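Local structure of enoyl-CoA hydratase subunit I (Geobacillus kaustophilus, 2PBP) at residues R146-L150 with I151-R155; L157-W161 with T162-M166. The protein probably catalyses the reversible addition of water to the double bond of enoyl-CoA thioesters. All coordinates share one frame; numbering follows the deposited sequence.

Contact 1 (R146-L150 with I151-R155)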
loop_
_atom_site.group_PDB
_atom_site.type_symbol
_atom_site.label_atom_id
_atom_site.label_comp_id
_atom_site.label_asym_id
_atom_site.label_seq_id
_atom_site.Cartn_x
_atom_site.Cartn_y
_atom_site.Cartn_z
ATOM N N ARG A 146 -8.999 -6.079 -11.074
ATOM C CA ARG A 146 -7.984 -6.357 -10.069
ATOM C C ARG A 146 -6.603 -6.634 -10.654
ATOM O O ARG A 146 -5.599 -6.189 -10.096
ATOM C CB ARG A 146 -8.429 -7.514 -9.169
ATOM C CG ARG A 146 -9.625 -7.173 -8.270
ATOM C CD ARG A 146 -9.777 -8.194 -7.146
ATOM N NE ARG A 146 -10.739 -7.781 -6.126
ATOM C CZ ARG A 146 -12.034 -8.081 -6.138
ATOM N NH1 ARG A 146 -12.548 -8.807 -7.123
ATOM N NH2 ARG A 146 -12.820 -7.655 -5.156
ATOM N N LEU A 147 -6.534 -7.347 -11.774
ATOM C CA LEU A 147 -5.232 -7.634 -12.374
ATOM C C LEU A 147 -4.558 -6.348 -12.853
ATOM O O LEU A 147 -3.368 -6.140 -12.623
ATOM C CB LEU A 147 -5.366 -8.610 -13.554
ATOM C CG LEU A 147 -4.030 -9.156 -14.080
ATOM C CD1 LEU A 147 -3.417 -10.072 -13.027
ATOM C CD2 LEU A 147 -4.235 -9.932 -15.378
ATOM N N THR A 148 -5.324 -5.482 -13.512
ATOM C CA THR A 148 -4.785 -4.226 -14.020
ATOM C C THR A 148 -4.273 -3.323 -12.897
ATOM O O THR A 148 -3.225 -2.688 -13.026
ATOM C CB THR A 148 -5.844 -3.466 -14.843
ATOM O OG1 THR A 148 -6.227 -4.263 -15.972
ATOM C CG2 THR A 148 -5.286 -2.134 -15.339
ATOM N N LYS A 149 -5.011 -3.261 -11.796
ATOM C CA LYS A 149 -4.587 -2.429 -10.676
ATOM C C LYS A 149 -3.305 -2.967 -10.051
ATOM O O LYS A 149 -2.475 -2.199 -9.566
ATOM C CB LYS A 149 -5.690 -2.346 -9.617
ATOM C CG LYS A 149 -6.923 -1.572 -10.072
ATOM C CD LYS A 149 -7.872 -1.302 -8.917
ATOM C CE LYS A 149 -9.112 -0.540 -9.374
ATOM N NZ LYS A 149 -8.791 0.793 -9.962
ATOM N N LEU A 150 -3.130 -4.283 -10.077
ATOM C CA LEU A 150 -1.942 -4.890 -9.493
ATOM C C LEU A 150 -0.678 -4.833 -10.345
ATOM O O LEU A 150 0.405 -4.575 -9.822
ATOM C CB LEU A 150 -2.216 -6.350 -9.124
ATOM C CG LEU A 150 -3.118 -6.605 -7.914
ATOM C CD1 LEU A 150 -3.445 -8.088 -7.826
ATOM C CD2 LEU A 150 -2.412 -6.136 -6.645
ATOM N N ILE A 151 -0.802 -5.071 -11.649
ATOM C CA ILE A 151 0.382 -5.084 -12.503
ATOM C C ILE A 151 0.435 -4.087 -13.661
ATOM O O ILE A 151 1.373 -4.115 -14.461
ATOM C CB ILE A 151 0.624 -6.526 -13.040
ATOM C CG1 ILE A 151 -0.516 -6.970 -13.956
ATOM C CG2 ILE A 151 0.663 -7.506 -11.872
ATOM C CD1 ILE A 151 -0.191 -8.161 -14.860
ATOM N N GLY A 152 -0.562 -3.213 -13.755
ATOM C CA GLY A 152 -0.573 -2.226 -14.823
ATOM C C GLY A 152 -1.243 -2.722 -16.093
ATOM O O GLY A 152 -1.306 -3.926 -16.323
ATOM N N PRO A 153 -1.736 -1.814 -16.950
ATOM C CA PRO A 153 -2.408 -2.196 -18.198
ATOM C C PRO A 153 -1.545 -2.883 -19.258
ATOM O O PRO A 153 -2.038 -3.738 -20.000
ATOM C CB PRO A 153 -2.980 -0.872 -18.695
ATOM C CG PRO A 153 -1.952 0.112 -18.242
ATOM C CD PRO A 153 -1.663 -0.348 -16.825
ATOM N N LYS A 154 -0.272 -2.509 -19.341
ATOM C CA LYS A 154 0.630 -3.103 -20.331
ATOM C C LYS A 154 0.776 -4.611 -20.112
ATOM O O LYS A 154 0.611 -5.411 -21.037
ATOM C CB LYS A 154 2.010 -2.428 -20.265
ATOM C CG LYS A 154 2.027 -0.960 -20.702
ATOM C CD LYS A 154 1.981 -0.824 -22.221
ATOM C CE LYS A 154 1.975 0.634 -22.668
ATOM N NZ LYS A 154 0.688 1.327 -22.349
ATOM N N ARG A 155 1.079 -5.005 -18.881
ATOM C CA ARG A 155 1.234 -6.419 -18.584
ATOM C C ARG A 155 -0.114 -7.132 -18.500
ATOM O O ARG A 155 -0.252 -8.268 -18.952
ATOM C CB ARG A 155 2.038 -6.593 -17.288
ATOM C CG ARG A 155 3.503 -6.191 -17.451
ATOM C CD ARG A 155 4.316 -6.363 -16.181
ATOM N NE ARG A 155 3.861 -5.462 -15.131
ATOM C CZ ARG A 155 4.609 -5.064 -14.109
ATOM N NH1 ARG A 155 5.861 -5.486 -13.998
ATOM N NH2 ARG A 155 4.106 -4.239 -13.200
#
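Ile151 turns back on Leu147, one helical turn earlier, and meets it through both backbone and side chain. The backbone bond from Ile151 N to Leu147 O is 2.9 Å long. Beside this bond the side chains pack obliquely, the delta methyl CD1 of Ile151 resting 4.0 Å from the branch carbon CG of Leu147. Ile151 reaches that place because CG1 sits between its own backbone N and carbonyl carbon (chi1 65°), which also lays CG1 3.3 Å from Leu147 O. Leucine and isoleucine suit this side of the turn, for both are buried: Phe111 touches Leu147, while Leu174 and Ile176 touch Ile151. The other branch of the isoleucine, CG2, lies 4.1 Å from Leu150 CB, and Leu150 itself packs on Leu115 and on Pro153 of the second subunit.

Thr148 makes the next link, its O accepting from Gly152 N at 2.8 Å, with a more bent N-H...O angle of 137°. Here helix 143-151 ends and helix 153-162 begins. Gly152 has left helical angles with a positive phi of 88° and at the same time takes the N-cap position of the second helix; with its phi and psi a beta carbon would be jammed against the preceding carbonyl oxygen, so glycine fits. Pro153 follows in the first turn, where a helix asks for no N-H donor, and its N lies 3.9 Å from the methyl CG2 of Thr148. The threonine hydroxyl is turned back to Thr144 O.

Across the break, Arg155 brings its guanidinium side-on to Ile151 O, which lies in the plane of that group. Arg155 NE bonds to Ile151 O at 2.9 Å in the carbonyl plane, on a lone pair, whereas NH2 approaches the same oxygen from above that plane.

Contact 2 (L157-W161 with T162-M166)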
loop_
_atom_site.group_PDB
_atom_site.type_symbol
_atom_site.label_atom_id
_atom_site.label_comp_id
_atom_site.label_asym_id
_atom_site.label_seq_id
_atom_site.Cartn_x
_atom_site.Cartn_y
_atom_site.Cartn_z
ATOM N N LEU A 157 -2.963 -6.597 -20.150
ATOM C CA LEU A 157 -3.529 -6.911 -21.461
ATOM C C LEU A 157 -2.858 -8.116 -22.105
ATOM O O LEU A 157 -3.498 -8.877 -22.828
ATOM C CB LEU A 157 -3.453 -5.691 -22.382
ATOM C CG LEU A 157 -4.481 -4.603 -22.044
ATOM C CD1 LEU A 157 -4.237 -3.366 -22.894
ATOM C CD2 LEU A 157 -5.893 -5.152 -22.270
ATOM N N GLU A 158 -1.571 -8.293 -21.834
ATOM C CA GLU A 158 -0.840 -9.428 -22.379
ATOM C C GLU A 158 -1.519 -10.713 -21.891
ATOM O O GLU A 158 -1.869 -11.591 -22.682
ATOM C CB GLU A 158 0.617 -9.389 -21.901
ATOM C CG GLU A 158 1.544 -10.364 -22.608
ATOM C CD GLU A 158 2.941 -10.381 -22.007
ATOM O OE1 GLU A 158 3.506 -9.293 -21.775
ATOM O OE2 GLU A 158 3.476 -11.483 -21.769
ATOM N N TRP A 159 -1.727 -10.811 -20.582
ATOM C CA TRP A 159 -2.350 -11.998 -20.013
ATOM C C TRP A 159 -3.827 -12.156 -20.358
ATOM O O TRP A 159 -4.287 -13.263 -20.641
ATOM C CB TRP A 159 -2.179 -12.002 -18.491
ATOM C CG TRP A 159 -0.744 -12.046 -18.077
ATOM C CD1 TRP A 159 0.026 -10.997 -17.664
ATOM C CD2 TRP A 159 0.110 -13.192 -18.086
ATOM N NE1 TRP A 159 1.311 -11.420 -17.415
ATOM C CE2 TRP A 159 1.389 -12.764 -17.667
ATOM C CE3 TRP A 159 -0.079 -14.541 -18.411
ATOM C CZ2 TRP A 159 2.477 -13.639 -17.562
ATOM C CZ3 TRP A 159 1.004 -15.415 -18.307
ATOM C CH2 TRP A 159 2.264 -14.956 -17.885
ATOM N N LEU A 160 -4.567 -11.052 -20.330
ATOM C CA LEU A 160 -5.996 -11.084 -20.620
ATOM C C LEU A 160 -6.310 -11.385 -22.085
ATOM O O LEU A 160 -7.262 -12.104 -22.381
ATOM C CB LEU A 160 -6.637 -9.754 -20.205
ATOM C CG LEU A 160 -6.603 -9.470 -18.699
ATOM C CD1 LEU A 160 -6.929 -8.008 -18.434
ATOM C CD2 LEU A 160 -7.600 -10.386 -17.988
ATOM N N TRP A 161 -5.505 -10.845 -22.995
ATOM C CA TRP A 161 -5.719 -11.061 -24.426
ATOM C C TRP A 161 -5.295 -12.444 -24.927
ATOM O O TRP A 161 -5.901 -12.980 -25.855
ATOM C CB TRP A 161 -4.974 -10.002 -25.242
ATOM C CG TRP A 161 -5.654 -8.665 -25.345
ATOM C CD1 TRP A 161 -6.938 -8.354 -24.985
ATOM C CD2 TRP A 161 -5.099 -7.479 -25.918
ATOM N NE1 TRP A 161 -7.216 -7.045 -25.307
ATOM C CE2 TRP A 161 -6.104 -6.484 -25.884
ATOM C CE3 TRP A 161 -3.850 -7.157 -26.468
ATOM C CZ2 TRP A 161 -5.898 -5.191 -26.373
ATOM C CZ3 TRP A 161 -3.643 -5.872 -26.956
ATOM C CH2 TRP A 161 -4.665 -4.904 -26.905
ATOM N N THR A 162 -4.260 -13.019 -24.316
ATOM C CA THR A 162 -3.752 -14.329 -24.734
ATOM C C THR A 162 -4.311 -15.520 -23.962
ATOM O O THR A 162 -4.357 -16.637 -24.484
ATOM C CB THR A 162 -2.213 -14.392 -24.627
ATOM O OG1 THR A 162 -1.820 -14.303 -23.249
ATOM C CG2 THR A 162 -1.582 -13.260 -25.410
ATOM N N GLY A 163 -4.721 -15.287 -22.721
ATOM C CA GLY A 163 -5.256 -16.362 -21.907
ATOM C C GLY A 163 -4.184 -17.320 -21.413
ATOM O O GLY A 163 -4.495 -18.406 -20.927
ATOM N N ALA A 164 -2.922 -16.916 -21.526
ATOM C CA ALA A 164 -1.810 -17.755 -21.091
ATOM C C ALA A 164 -1.778 -17.904 -19.575
ATOM O O ALA A 164 -2.258 -17.039 -18.844
ATOM C CB ALA A 164 -0.490 -17.167 -21.580
ATOM N N ARG A 165 -1.202 -19.004 -19.103
ATOM C CA ARG A 165 -1.119 -19.244 -17.670
ATOM C C ARG A 165 0.134 -18.650 -17.044
ATOM O O ARG A 165 1.235 -18.758 -17.585
ATOM C CB ARG A 165 -1.167 -20.739 -17.375
ATOM C CG ARG A 165 -2.495 -21.386 -17.682
ATOM C CD ARG A 165 -2.442 -22.853 -17.335
ATOM N NE ARG A 165 -3.660 -23.554 -17.717
ATOM C CZ ARG A 165 -3.836 -24.862 -17.572
ATOM N NH1 ARG A 165 -2.868 -25.604 -17.050
ATOM N NH2 ARG A 165 -4.971 -25.426 -17.954
ATOM N N MET A 166 -0.056 -18.037 -15.884
ATOM C CA MET A 166 1.018 -17.405 -15.135
ATOM C C MET A 166 1.468 -18.362 -14.027
ATOM O O MET A 166 0.643 -18.897 -13.288
ATOM C CB MET A 166 0.488 -16.098 -14.538
ATOM C CG MET A 166 1.501 -15.233 -13.832
ATOM S SD MET A 166 0.641 -13.891 -12.993
ATOM C CE MET A 166 0.218 -12.820 -14.370
HETATM O O HOH W 1 -4.285 -15.248 -18.664
#
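Met166 lays its methyl over one face of the Trp159 indole, CE standing 3.5 Å from the centroid of the five-membered ring and 11° off its normal. This CH-pi contact is also Met-aromatic, with Met166 SD above the six-membered ring of Trp159, 5.0 Å from its centroid. CG of Met166 is anti to the backbone N and the chain bends at its last torsion (chi3 -75°), a shape that an unbranched thioether adopts easily. The benzo edge of Trp159 faces backbone instead, with CE3 3.3 Å from Ala164 O and CZ3 3.4 Å from Arg165 O, while the small Ala164 CB packs against CZ3.

The turn that brings these residues round is held by polar bonds. Thr162 reaches Glu158 O with both OG1 (2.8 Å) and N, from opposite faces of the carbonyl plane, and Gly163 N bonds to Trp159 O at 2.9 Å. A water joins Trp159 O to Ala164 O by donating to both. Farther out, Arg165 forms a salt bridge with Glu127, and Met166 pairs through its backbone with Phe128. Gly163, with its positive phi of 74°, suits the C-terminal end of helix 153-162, where the chain turns into strand 166-167 of the crotonase-like fold.

Overall arrangement
Contacts 1 and 2 follow one another along the chain and share helix 153-162: contact 1 spans the break where helix 143-151 gives way to the start of that helix, and contact 2 its end and the loop to strand 166-167. Their centres lie about 11 Å apart. Each break has a glycine of positive phi, but contact 1 is partly buried and combines aliphatic packing with backbone bonds and a guanidinium grip on one carbonyl, whereas contact 2 lies at the surface and pairs CH-pi and Met-aromatic contacts with a threonine hydroxyl and a bridging water. They meet where Ile151 CD1 packs 4.0 Å from Trp159 CD1 and Leu147 touches Leu160. Only contact 1 reaches the second subunit.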